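Local coordinates for protein AmbC (Sorangium cellulosum, PDB 5O15) that carries out both dehydration and heterocycle-forming cyclisation, as a bifunctional dehydratase-cyclase domain of the polyketide pathway to ambruticin, at residues A[34-39]-A[101-106]; A[143-148]-A[281-286]; A[255-260]-A[274-279]. All blocks are in the same frame, centred on the assembly; numbering follows the deposited sequence.

Interaction 1: A[34-39]-A[101-106]; sequences YVLSGR and VTVEAL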
ATOM      1  N   TYR A  34      14.351   0.344  18.060  1.00 13.04           N
ATOM      2  CA  TYR A  34      14.860   1.200  16.998  1.00 12.74           C
ATOM      3  C   TYR A  34      13.926   2.380  16.817  1.00 13.21           C
ATOM      4  O   TYR A  34      12.719   2.275  17.035  1.00 13.38           O
ATOM      5  CB  TYR A  34      14.956   0.504  15.634  1.00 14.03           C
ATOM      6  CG  TYR A  34      15.940  -0.636  15.596  1.00 15.05           C
ATOM      7  CD1 TYR A  34      15.645  -1.870  16.156  1.00 15.78           C
ATOM      8  CD2 TYR A  34      17.124  -0.511  14.892  1.00 17.18           C
ATOM      9  CE1 TYR A  34      16.540  -2.932  16.074  1.00 18.02           C
ATOM     10  CE2 TYR A  34      18.028  -1.571  14.803  1.00 18.55           C
ATOM     11  CZ  TYR A  34      17.729  -2.774  15.377  1.00 20.06           C
ATOM     12  OH  TYR A  34      18.621  -3.818  15.266  1.00 26.22           O
ATOM     13  N   VAL A  35      14.489   3.487  16.330  0.53 12.23           N
ATOM     14  CA  VAL A  35      13.739   4.695  15.989  0.53 12.32           C
ATOM     15  C   VAL A  35      14.222   5.178  14.631  0.53 13.83           C
ATOM     16  O   VAL A  35      15.373   5.605  14.487  0.53 14.68           O
ATOM     17  CB  VAL A  35      13.881   5.797  17.049  0.53 13.10           C
ATOM     18  CG1 VAL A  35      13.077   7.016  16.646  0.53 15.11           C
ATOM     19  CG2 VAL A  35      13.409   5.280  18.388  0.53 13.49           C
ATOM     20  N   LEU A  36      13.337   5.135  13.643  1.00 13.52           N
ATOM     21  CA  LEU A  36      13.625   5.599  12.297  1.00 13.75           C
ATOM     22  C   LEU A  36      12.945   6.942  12.104  1.00 14.05           C
ATOM     23  O   LEU A  36      11.770   7.095  12.429  1.00 16.36           O
ATOM     24  CB  LEU A  36      13.115   4.617  11.233  1.00 14.71           C
ATOM     25  CG  LEU A  36      13.739   3.232  11.268  1.00 18.74           C
ATOM     26  CD1 LEU A  36      13.085   2.314  12.257  1.00 22.97           C
ATOM     27  CD2 LEU A  36      13.721   2.574   9.922  1.00 24.68           C
ATOM     28  N   SER A  37      13.679   7.901  11.566  1.00 13.87           N
ATOM     29  CA  SER A  37      13.164   9.244  11.393  1.00 14.38           C
ATOM     30  C   SER A  37      13.339   9.679   9.947  1.00 14.42           C
ATOM     31  O   SER A  37      14.286   9.268   9.278  1.00 17.54           O
ATOM     32  CB  SER A  37      13.926  10.232  12.288  1.00 15.91           C
ATOM     33  OG  SER A  37      13.792   9.897  13.647  1.00 16.98           O
ATOM     34  N   GLY A  38      12.452  10.547   9.495  1.00 14.67           N
ATOM     35  CA  GLY A  38      12.637  11.109   8.179  1.00 16.92           C
ATOM     36  C   GLY A  38      11.639  12.199   7.897  1.00 15.74           C
ATOM     37  O   GLY A  38      11.023  12.767   8.802  1.00 17.18           O
ATOM     38  N   ARG A  39      11.512  12.510   6.612  1.00 18.36           N
ATOM     39  CA  ARG A  39      10.721  13.646   6.174  1.00 19.01           C
ATOM     40  C   ARG A  39      10.088  13.291   4.843  1.00 17.79           C
ATOM     41  O   ARG A  39      10.748  12.721   3.969  1.00 20.04           O
ATOM     42  CB  ARG A  39      11.619  14.863   5.936  1.00 25.00           C
ATOM     43  CG  ARG A  39      10.898  16.165   5.668  1.00 28.81           C
ATOM     44  CD  ARG A  39      11.866  17.324   5.896  1.00 33.23           C
ATOM     45  NE  ARG A  39      11.313  18.614   5.491  1.00 37.49           N
ATOM     46  CZ  ARG A  39      11.331  19.086   4.247  1.00 38.65           C
ATOM     47  NH1 ARG A  39      11.869  18.372   3.265  1.00 38.57           N
ATOM     48  NH2 ARG A  39      10.804  20.275   3.978  1.00 40.86           N
ATOM     49  N   VAL A 101       9.201   6.034  12.689  1.00 12.15           N
ATOM     50  CA  VAL A 101       8.806   4.649  12.849  1.00 12.44           C
ATOM     51  C   VAL A 101       9.471   4.144  14.115  1.00 12.28           C
ATOM     52  O   VAL A 101      10.695   4.191  14.240  1.00 13.89           O
ATOM     53  CB  VAL A 101       9.195   3.777  11.657  1.00 13.74           C
ATOM     54  CG1 VAL A 101       8.653   2.409  11.872  1.00 15.39           C
ATOM     55  CG2 VAL A 101       8.635   4.388  10.329  1.00 15.22           C
ATOM     56  N   THR A 102       8.660   3.679  15.049  0.84 12.74           N
ATOM     57  CA  THR A 102       9.150   3.111  16.305  0.84 13.72           C
ATOM     58  C   THR A 102       9.097   1.597  16.172  0.84 12.56           C
ATOM     59  O   THR A 102       8.122   1.033  15.668  0.84 14.08           O
ATOM     60  CB  THR A 102       8.347   3.656  17.516  0.84 17.56           C
ATOM     61  OG1 THR A 102       6.965   3.405  17.388  0.84 22.98           O
ATOM     62  CG2 THR A 102       8.497   5.125  17.660  0.84 17.76           C
ATOM     63  N   VAL A 103      10.155   0.919  16.637  1.00 12.76           N
ATOM     64  CA  VAL A 103      10.206  -0.530  16.609  1.00 12.34           C
ATOM     65  C   VAL A 103      10.556  -1.003  18.009  1.00 12.99           C
ATOM     66  O   VAL A 103      11.552  -0.539  18.596  1.00 13.70           O
ATOM     67  CB  VAL A 103      11.217  -1.064  15.576  1.00 13.31           C
ATOM     68  CG1 VAL A 103      11.108  -2.598  15.488  1.00 15.63           C
ATOM     69  CG2 VAL A 103      10.968  -0.464  14.180  1.00 13.82           C
ATOM     70  N   GLU A 104       9.802  -1.972  18.500  1.00 12.51           N
ATOM     71  CA  GLU A 104       9.901  -2.472  19.859  1.00 13.10           C
ATOM     72  C   GLU A 104      10.780  -3.713  19.891  1.00 14.19           C
ATOM     73  O   GLU A 104      11.357  -4.169  18.901  1.00 14.35           O
ATOM     74  CB  GLU A 104       8.499  -2.774  20.388  1.00 16.67           C
ATOM     75  CG  GLU A 104       7.523  -1.605  20.357  1.00 20.84           C
ATOM     76  CD  GLU A 104       8.080  -0.385  21.036  1.00 27.78           C
ATOM     77  OE1 GLU A 104       8.596  -0.534  22.156  1.00 30.77           O
ATOM     78  OE2 GLU A 104       8.029   0.730  20.463  1.00 31.63           O
ATOM     79  N   ALA A 105      10.918  -4.250  21.109  1.00 14.35           N
ATOM     80  CA  ALA A 105      11.841  -5.362  21.348  1.00 14.42           C
ATOM     81  C   ALA A 105      11.407  -6.664  20.675  1.00 15.58           C
ATOM     82  O   ALA A 105      10.223  -6.961  20.545  1.00 15.56           O
ATOM     83  CB  ALA A 105      11.968  -5.621  22.851  1.00 16.50           C
ATOM     84  N   LEU A 106      12.402  -7.452  20.282  1.00 15.37           N
ATOM     85  CA  LEU A 106      12.162  -8.781  19.739  1.00 16.55           C
ATOM     86  C   LEU A 106      11.663  -9.694  20.838  1.00 16.40           C
ATOM     87  O   LEU A 106      12.328  -9.852  21.871  1.00 19.95           O
ATOM     88  CB  LEU A 106      13.469  -9.328  19.176  1.00 17.91           C
ATOM     89  CG  LEU A 106      13.333 -10.618  18.375  1.00 18.41           C
ATOM     90  CD1 LEU A 106      12.692 -10.378  16.999  1.00 18.71           C
ATOM     91  CD2 LEU A 106      14.680 -11.269  18.200  1.00 21.61           C
TER

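Interaction 2: A[143-148]-A[281-286]; sequences ATTAWA and GQPVAR. With GOL (glycerol), chain C.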
ATOM      1  N   ALA A 143       4.794 -18.279  -2.354  1.00 26.42           N
ATOM      2  CA  ALA A 143       3.738 -18.600  -3.320  1.00 26.05           C
ATOM      3  C   ALA A 143       4.291 -18.576  -4.739  1.00 22.69           C
ATOM      4  O   ALA A 143       4.980 -17.629  -5.109  1.00 25.05           O
ATOM      5  CB  ALA A 143       2.589 -17.598  -3.230  1.00 31.20           C
ATOM      6  N   THR A 144       3.999 -19.614  -5.507  1.00 20.43           N
ATOM      7  CA  THR A 144       4.517 -19.678  -6.854  1.00 17.45           C
ATOM      8  C   THR A 144       4.029 -18.486  -7.680  1.00 16.44           C
ATOM      9  O   THR A 144       2.924 -17.981  -7.485  1.00 17.37           O
ATOM     10  CB  THR A 144       4.072 -20.991  -7.528  1.00 18.25           C
ATOM     11  OG1 THR A 144       4.555 -21.019  -8.875  1.00 18.27           O
ATOM     12  CG2 THR A 144       2.553 -21.139  -7.593  1.00 21.04           C
ATOM     13  N   THR A 145       4.820 -18.114  -8.690  1.00 14.49           N
ATOM     14  CA  THR A 145       4.442 -17.138  -9.700  1.00 13.12           C
ATOM     15  C   THR A 145       4.289 -17.787 -11.068  1.00 12.25           C
ATOM     16  O   THR A 145       4.378 -17.113 -12.084  1.00 12.79           O
ATOM     17  CB  THR A 145       5.435 -15.976  -9.730  1.00 14.39           C
ATOM     18  OG1 THR A 145       6.769 -16.502  -9.835  1.00 14.82           O
ATOM     19  CG2 THR A 145       5.294 -15.118  -8.442  1.00 17.28           C
ATOM     20  N   ALA A 146       3.997 -19.084 -11.097  1.00 12.78           N
ATOM     21  CA  ALA A 146       3.756 -19.750 -12.372  1.00 12.46           C
ATOM     22  C   ALA A 146       2.588 -19.125 -13.137  1.00 11.96           C
ATOM     23  O   ALA A 146       2.556 -19.163 -14.372  1.00 12.48           O
ATOM     24  CB  ALA A 146       3.517 -21.240 -12.149  1.00 14.41           C
ATOM     25  N   TRP A 147       1.647 -18.512 -12.418  1.00 12.29           N
ATOM     26  CA  TRP A 147       0.521 -17.839 -13.051  1.00 12.32           C
ATOM     27  C   TRP A 147       0.950 -16.653 -13.906  1.00 11.87           C
ATOM     28  O   TRP A 147       0.181 -16.232 -14.768  1.00 13.14           O
ATOM     29  CB  TRP A 147      -0.497 -17.353 -11.991  1.00 13.03           C
ATOM     30  CG  TRP A 147       0.111 -16.522 -10.881  1.00 13.07           C
ATOM     31  CD1 TRP A 147       0.548 -16.967  -9.662  1.00 14.01           C
ATOM     32  CD2 TRP A 147       0.394 -15.120 -10.921  1.00 12.30           C
ATOM     33  NE1 TRP A 147       1.091 -15.928  -8.959  1.00 14.43           N
ATOM     34  CE2 TRP A 147       1.011 -14.787  -9.714  1.00 12.66           C
ATOM     35  CE3 TRP A 147       0.180 -14.108 -11.862  1.00 12.36           C
ATOM     36  CZ2 TRP A 147       1.428 -13.493  -9.420  1.00 13.72           C
ATOM     37  CZ3 TRP A 147       0.587 -12.826 -11.558  1.00 12.50           C
ATOM     38  CH2 TRP A 147       1.215 -12.532 -10.370  1.00 13.10           C
ATOM     39  N   ALA A 148       2.142 -16.099 -13.683  1.00 11.40           N
ATOM     40  CA  ALA A 148       2.653 -14.966 -14.445  1.00 12.02           C
ATOM     41  C   ALA A 148       3.418 -15.409 -15.684  1.00 11.93           C
ATOM     42  O   ALA A 148       3.729 -14.575 -16.529  1.00 13.18           O
ATOM     43  CB  ALA A 148       3.568 -14.126 -13.537  1.00 12.67           C
ATOM     44  N   GLY A 281       8.923 -13.180 -14.602  1.00 11.27           N
ATOM     45  CA  GLY A 281       8.070 -14.189 -14.023  1.00 12.07           C
ATOM     46  C   GLY A 281       8.421 -14.558 -12.591  1.00 12.34           C
ATOM     47  O   GLY A 281       7.895 -15.552 -12.087  1.00 14.34           O
ATOM     48  N   GLN A 282       9.304 -13.812 -11.936  1.00 11.22           N
ATOM     49  CA  GLN A 282       9.799 -14.186 -10.629  1.00 11.27           C
ATOM     50  C   GLN A 282       9.110 -13.383  -9.524  1.00 11.28           C
ATOM     51  O   GLN A 282       8.674 -12.249  -9.725  1.00 11.76           O
ATOM     52  CB  GLN A 282      11.315 -13.959 -10.576  1.00 12.03           C
ATOM     53  CG  GLN A 282      12.120 -14.842 -11.526  1.00 12.42           C
ATOM     54  CD  GLN A 282      12.216 -16.270 -11.076  1.00 11.91           C
ATOM     55  OE1 GLN A 282      11.399 -16.719 -10.284  1.00 13.22           O
ATOM     56  NE2 GLN A 282      13.210 -17.000 -11.562  1.00 11.50           N
ATOM     57  N   PRO A 283       9.058 -13.917  -8.299  1.00 11.87           N
ATOM     58  CA  PRO A 283       8.339 -13.233  -7.228  1.00 12.73           C
ATOM     59  C   PRO A 283       8.984 -11.907  -6.883  1.00 12.87           C
ATOM     60  O   PRO A 283      10.204 -11.803  -6.737  1.00 14.63           O
ATOM     61  CB  PRO A 283       8.402 -14.221  -6.049  1.00 15.64           C
ATOM     62  CG  PRO A 283       8.798 -15.503  -6.616  1.00 19.19           C
ATOM     63  CD  PRO A 283       9.471 -15.280  -7.922  1.00 13.44           C
ATOM     64  N   VAL A 284       8.142 -10.911  -6.642  1.00 12.01           N
ATOM     65  CA  VAL A 284       8.552  -9.620  -6.100  1.00 12.51           C
ATOM     66  C   VAL A 284       8.033  -9.396  -4.694  1.00 12.45           C
ATOM     67  O   VAL A 284       8.780  -8.950  -3.825  1.00 13.38           O
ATOM     68  CB  VAL A 284       8.143  -8.451  -7.022  1.00 13.09           C
ATOM     69  CG1 VAL A 284       8.320  -7.110  -6.335  1.00 15.50           C
ATOM     70  CG2 VAL A 284       8.922  -8.509  -8.292  1.00 15.02           C
ATOM     71  N   ALA A 285       6.758  -9.636  -4.458  1.00 12.55           N
ATOM     72  CA  ALA A 285       6.168  -9.342  -3.155  1.00 13.15           C
ATOM     73  C   ALA A 285       4.881 -10.097  -3.018  1.00 13.41           C
ATOM     74  O   ALA A 285       4.256 -10.479  -4.027  1.00 14.88           O
ATOM     75  CB  ALA A 285       5.931  -7.853  -2.931  1.00 15.93           C
ATOM     76  N   ARG A 286       4.430 -10.248  -1.781  0.54 14.44           N
ATOM     77  CA  ARG A 286       3.116 -10.807  -1.558  0.54 14.86           C
ATOM     78  C   ARG A 286       2.551 -10.222  -0.287  0.54 14.07           C
ATOM     79  O   ARG A 286       3.289  -9.943   0.676  0.54 15.39           O
ATOM     80  CB  ARG A 286       3.136 -12.330  -1.497  0.54 17.80           C
ATOM     81  CG  ARG A 286       4.096 -12.881  -0.471  0.54 19.77           C
ATOM     82  CD  ARG A 286       4.341 -14.359  -0.719  0.54 24.27           C
ATOM     83  NE  ARG A 286       5.189 -14.951   0.306  0.54 25.83           N
ATOM     84  CZ  ARG A 286       6.494 -14.728   0.414  0.54 25.88           C
ATOM     85  NH1 ARG A 286       7.099 -13.905  -0.445  0.54 25.52           N
ATOM     86  NH2 ARG A 286       7.190 -15.325   1.386  0.54 25.78           N
TER
HETATM   87  C1  GOL C 401       8.404 -21.250  -9.051  1.00 19.40           C
HETATM   88  O1  GOL C 401       7.152 -21.675  -8.487  1.00 22.06           O
HETATM   89  C2  GOL C 401       8.138 -19.885  -9.727  1.00 17.38           C
HETATM   90  O2  GOL C 401       7.782 -18.948  -8.862  1.00 19.61           O
HETATM   91  C3  GOL C 401       9.444 -19.495 -10.463  1.00 16.69           C
HETATM   92  O3  GOL C 401       9.217 -18.271 -10.999  1.00 18.87           O
HETATM   93  O   HOH W   1       7.015 -18.011 -13.147  1.00 20.84           O

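Interaction 3: A[255-260]-A[274-279]; sequences LRARVE and IELADA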
ATOM      1  N   LEU A 255       4.889  -4.574 -12.851  1.00 13.38           N
ATOM      2  CA  LEU A 255       4.675  -5.903 -12.280  1.00 14.23           C
ATOM      3  C   LEU A 255       3.466  -6.527 -12.922  1.00 12.12           C
ATOM      4  O   LEU A 255       2.592  -5.820 -13.421  1.00 13.70           O
ATOM      5  CB  LEU A 255       4.368  -5.831 -10.755  1.00 18.66           C
ATOM      6  CG  LEU A 255       5.441  -5.212  -9.912  1.00 18.77           C
ATOM      7  CD1 LEU A 255       4.928  -4.867  -8.515  1.00 22.77           C
ATOM      8  CD2 LEU A 255       6.588  -6.211  -9.724  1.00 20.64           C
ATOM      9  N   ARG A 256       3.381  -7.850 -12.801  1.00 11.25           N
ATOM     10  CA  ARG A 256       2.118  -8.554 -12.923  1.00 11.88           C
ATOM     11  C   ARG A 256       1.598  -8.887 -11.535  1.00 11.92           C
ATOM     12  O   ARG A 256       2.373  -9.128 -10.611  1.00 12.18           O
ATOM     13  CB  ARG A 256       2.223  -9.807 -13.775  1.00 12.19           C
ATOM     14  CG  ARG A 256       2.327  -9.475 -15.237  1.00 12.56           C
ATOM     15  CD  ARG A 256       2.411 -10.685 -16.110  1.00 11.99           C
ATOM     16  NE  ARG A 256       2.416 -10.274 -17.512  1.00 13.78           N
ATOM     17  CZ  ARG A 256       2.780 -11.039 -18.525  1.00 14.24           C
ATOM     18  NH1 ARG A 256       3.147 -12.290 -18.327  1.00 13.71           N
ATOM     19  NH2 ARG A 256       2.766 -10.564 -19.773  1.00 15.13           N
ATOM     20  N   ALA A 257       0.273  -8.867 -11.390  1.00 11.59           N
ATOM     21  CA  ALA A 257      -0.384  -9.065 -10.119  1.00 11.34           C
ATOM     22  C   ALA A 257      -1.464 -10.118 -10.258  1.00 10.42           C
ATOM     23  O   ALA A 257      -2.170 -10.204 -11.272  1.00 11.05           O
ATOM     24  CB  ALA A 257      -1.039  -7.765  -9.657  1.00 12.33           C
ATOM     25  N   ARG A 258      -1.625 -10.867  -9.168  1.00 10.95           N
ATOM     26  CA  ARG A 258      -2.732 -11.772  -8.932  1.00 11.55           C
ATOM     27  C   ARG A 258      -3.373 -11.351  -7.617  1.00 10.84           C
ATOM     28  O   ARG A 258      -2.718 -11.377  -6.564  1.00 11.20           O
ATOM     29  CB  ARG A 258      -2.270 -13.223  -8.853  1.00 12.72           C
ATOM     30  CG  ARG A 258      -3.377 -14.201  -8.588  1.00 14.04           C
ATOM     31  CD  ARG A 258      -2.844 -15.611  -8.450  1.00 17.30           C
ATOM     32  NE  ARG A 258      -3.930 -16.566  -8.238  1.00 22.13           N
ATOM     33  CZ  ARG A 258      -4.351 -16.991  -7.046  1.00 28.74           C
ATOM     34  NH1 ARG A 258      -3.775 -16.578  -5.924  1.00 34.04           N
ATOM     35  NH2 ARG A 258      -5.347 -17.865  -6.983  1.00 33.46           N
ATOM     36  N   VAL A 259      -4.630 -10.950  -7.663  1.00 11.64           N
ATOM     37  CA  VAL A 259      -5.377 -10.493  -6.501  1.00 11.69           C
ATOM     38  C   VAL A 259      -6.532 -11.469  -6.343  1.00 12.72           C
ATOM     39  O   VAL A 259      -7.451 -11.502  -7.164  1.00 13.68           O
ATOM     40  CB  VAL A 259      -5.870  -9.055  -6.688  1.00 12.26           C
ATOM     41  CG1 VAL A 259      -6.625  -8.606  -5.449  1.00 13.74           C
ATOM     42  CG2 VAL A 259      -4.747  -8.117  -6.970  1.00 14.05           C
ATOM     43  N   GLU A 260      -6.496 -12.257  -5.283  1.00 12.92           N
ATOM     44  CA  GLU A 260      -7.490 -13.287  -5.034  1.00 14.64           C
ATOM     45  C   GLU A 260      -8.469 -12.811  -3.974  1.00 15.44           C
ATOM     46  O   GLU A 260      -8.093 -12.624  -2.811  1.00 17.02           O
ATOM     47  CB  GLU A 260      -6.834 -14.599  -4.627  1.00 17.76           C
ATOM     48  CG  GLU A 260      -7.842 -15.705  -4.441  1.00 26.47           C
ATOM     49  CD  GLU A 260      -7.237 -17.076  -4.592  1.00 37.54           C
ATOM     50  OE1 GLU A 260      -7.805 -17.891  -5.354  1.00 44.44           O
ATOM     51  OE2 GLU A 260      -6.186 -17.333  -3.983  1.00 40.73           O
ATOM     52  N   ILE A 274      -2.664 -10.593  -2.328  1.00 12.31           N
ATOM     53  CA  ILE A 274      -1.993  -9.963  -3.463  1.00 12.48           C
ATOM     54  C   ILE A 274      -0.669 -10.647  -3.679  1.00 12.53           C
ATOM     55  O   ILE A 274       0.132 -10.751  -2.734  1.00 14.42           O
ATOM     56  CB  ILE A 274      -1.759  -8.457  -3.244  1.00 13.29           C
ATOM     57  CG1 ILE A 274      -3.072  -7.731  -3.006  1.00 14.80           C
ATOM     58  CG2 ILE A 274      -0.976  -7.846  -4.409  1.00 14.31           C
ATOM     59  CD1 ILE A 274      -2.915  -6.293  -2.545  1.00 16.53           C
ATOM     60  N   GLU A 275      -0.394 -11.058  -4.903  1.00 12.21           N
ATOM     61  CA  GLU A 275       0.895 -11.605  -5.273  1.00 12.39           C
ATOM     62  C   GLU A 275       1.415 -10.826  -6.466  1.00 11.38           C
ATOM     63  O   GLU A 275       0.664 -10.583  -7.415  1.00 12.07           O
ATOM     64  CB  GLU A 275       0.794 -13.082  -5.618  1.00 14.50           C
ATOM     65  CG  GLU A 275       0.312 -13.974  -4.491  1.00 15.98           C
ATOM     66  CD  GLU A 275      -0.205 -15.243  -5.108  1.00 21.64           C
ATOM     67  OE1 GLU A 275       0.609 -15.980  -5.705  1.00 21.94           O
ATOM     68  OE2 GLU A 275      -1.445 -15.445  -5.115  1.00 24.68           O
ATOM     69  N   LEU A 276       2.693 -10.470  -6.440  1.00 11.44           N
ATOM     70  CA  LEU A 276       3.315  -9.649  -7.475  1.00 11.56           C
ATOM     71  C   LEU A 276       4.532 -10.355  -8.043  1.00 11.36           C
ATOM     72  O   LEU A 276       5.353 -10.892  -7.294  1.00 11.91           O
ATOM     73  CB  LEU A 276       3.721  -8.295  -6.887  1.00 12.69           C
ATOM     74  CG  LEU A 276       2.584  -7.518  -6.225  1.00 13.17           C
ATOM     75  CD1 LEU A 276       3.080  -6.263  -5.549  1.00 17.01           C
ATOM     76  CD2 LEU A 276       1.493  -7.153  -7.229  1.00 14.01           C
ATOM     77  N   ALA A 277       4.648 -10.318  -9.367  1.00 10.88           N
ATOM     78  CA  ALA A 277       5.730 -10.924 -10.110  1.00 10.97           C
ATOM     79  C   ALA A 277       6.400  -9.904 -11.018  1.00 11.28           C
ATOM     80  O   ALA A 277       5.745  -9.029 -11.591  1.00 12.81           O
ATOM     81  CB  ALA A 277       5.204 -12.092 -10.949  1.00 12.11           C
ATOM     82  N   ASP A 278       7.707 -10.056 -11.181  1.00 11.27           N
ATOM     83  CA  ASP A 278       8.480  -9.208 -12.073  1.00 12.20           C
ATOM     84  C   ASP A 278       8.329  -9.629 -13.526  1.00 11.38           C
ATOM     85  O   ASP A 278       7.664 -10.612 -13.853  1.00 12.24           O
ATOM     86  CB  ASP A 278       9.946  -9.117 -11.641  1.00 13.13           C
ATOM     87  CG  ASP A 278      10.760 -10.389 -11.878  1.00 14.25           C
ATOM     88  OD1 ASP A 278      10.396 -11.233 -12.720  1.00 13.55           O
ATOM     89  OD2 ASP A 278      11.813 -10.490 -11.182  1.00 16.65           O
ATOM     90  N   ALA A 279       8.967  -8.855 -14.407  1.00 12.23           N
ATOM     91  CA  ALA A 279       8.857  -9.050 -15.854  1.00 13.14           C
ATOM     92  C   ALA A 279       9.427 -10.367 -16.329  1.00 11.96           C
ATOM     93  O   ALA A 279       9.120 -10.774 -17.451  1.00 12.50           O
ATOM     94  CB  ALA A 279       9.550  -7.894 -16.569  1.00 15.22           C
TER
HETATM   95  O   HOH W   2      -3.139 -13.491  -4.662  1.00 18.91           O

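Interaction 1: A[34-39]-A[101-106]
In the N-terminal half of this double hotdog fold, Y34, V35 and L36 run antiparallel to V103, T102 and V101, which sets strand 34-41 against strand 96-103. Y34 and V103 form a hydrogen-bonded pair: Y34 N gives to V103 O at 3.0 Å, and V103 N returns the bond to Y34 O at 2.9 Å. Two residues on, L36 and V101 repeat the exchange. The bond from L36 N to V101 O is almost straight, with 176° at the hydrogen, and lies in the carbonyl plane. Between them V35 and T102 make a non-hydrogen-bonded pair, where V35 CA points its hydrogen at V101 O from 3.5 Å.

One face of the strand pair carries Y34, L36, V101 and V103. L36 CB sits opposite V101 CB at 4.0 Å, and Y34 CB faces V103 CB in the same way. With L36 CG turned beside its own backbone N (chi1 -62°), CD1 swings over to the partner strand, where it lies 3.6 Å from V101 O and touches V103 CG2 at 4.0 Å. L36 thus bridges both valines, its branch crossing that of V103 at a slant. All four residues of this face also touch helix 61-75, through A71, A74 and V75. V35 and T102 occupy the other face, and there T102 OG1 is hydrogen-bonded to H117 NE2 on the next strand, 112-120. A curved antiparallel sheet whose aliphatic face wraps a long helix is the hallmark of the hotdog fold.

Interaction 2: A[143-148]-A[281-286]
T145 reaches from the loop 143-148 to G281 and P283, and its side chain can be followed atom by atom. CB comes first, 3.4 Å from G281 O. The hydroxyl lies between the backbone N and the carbonyl carbon (chi1 51°), which directs OG1 at G281: T145 OG1 donates to G281 O at 2.7 Å, approaching 23° out of the carbonyl plane. A water is a second donor to G281 O, and bonds weakly to T145 O. The same OG1 accepts a hydrogen bond of 2.8 Å from O2 of a glycerol, probably left from the crystallisation liquor, and also rests against P283 CD at 3.5 Å. The methyl, CG2, beside the backbone N, packs on the same proline, 3.8 Å from P283 CA. A valine in place of T145 would probably keep the packing on P283 but leave G281 O with the water alone among the donors described, and glycerol O2 without its acceptor.

In the crystal the glycerol spans the two segments. Its O2 also takes the backbone N-H of T145, its O1 is bonded to T144 OG1, and its O3 donates to Q282 OE1 at 2.8 Å. T144 OG1 in turn accepts from A146 N, an ST turn leading into the 3-10 segment 146-148. The guanidinium of R286 makes a salt bridge with E248.

The loop lies across strand 269-277, with T145 and A148 on A277 and W147 reaching R256 and R258 of strand 254-261, while strand 283-295 sets out beside it through a classic beta bulge, V284 and A285 both facing L276.

Interaction 3: A[255-260]-A[274-279]
R258 and E275 supply the charged part of this contact. Their side chains run side by side, pointing the same way. R258, with CG anti to its backbone N (chi1 179°), stays extended as far as NE, and NH1 then meets E275 OE2 at 2.7 Å, a salt bridge in which the oxygen sits at the edge of the guanidinium, nearly in its plane. The carboxylate plane is turned 66° from it and only OE2 meets the guanidinium; OE1 accepts from W147 NE1. R258 NH1 is shared: it also donates to E260 OE2, and R258 NH2 meets E260 OE1 at 2.9 Å, making a three-residue salt-bridge network in which the guanidinium probably eases the repulsion between the two glutamates. R258 NE is hydrogen-bonded to Y191 OH. A water also donates to both E275 OE2, at 2.6 Å, and R258 O, linking side chain and backbone.

The backbones themselves form a beta hairpin in the C-terminal part of the double hotdog fold, strand 254-261 turning back as strand 269-277. R256 with A277 and R258 with E275 are its hydrogen-bonded pairs, with four N-H to O bonds of similar length, that from R258 N to E275 O being 2.9 Å. At the non-hydrogen-bonded pairs CA-H groups approach the carbonyls, as with A257 CA and E275 O at 3.3 Å.

Apolar contacts fill the face opposite the charges. L276 forks between two partners, its CD1 against L255 CD1 at 3.8 Å and its CD2 against A257 CB at 3.6 Å. Further along, V259 CG2 faces I274 CG1 at 4.3 Å. From this face L255 reaches L213, and I274 reaches A217 and L218, all on helix 211-225.

From the N terminus, interaction 1 is complete first: strand 34-41 pairs with strand 96-103 after an excursion that includes helix 61-75 and strand 79-85. Only then does the chain enter 143-148, which opens interaction 2. That loop waits until 281-286 to close, and interaction 3, the short hairpin of 255-260 with 274-279, lies wholly within the interval. Interactions 2 and 3 touch: V284 N and A285 O probably hydrogen-bond to L276 O and N, and W147 CH2 packs on R258 N, so the loop, the hairpin and strand 283-295 form one continuous patch of the C-terminal hotdog. Interaction 1 belongs to the N-terminal hotdog, its nearest atoms about 17 Å from interaction 2.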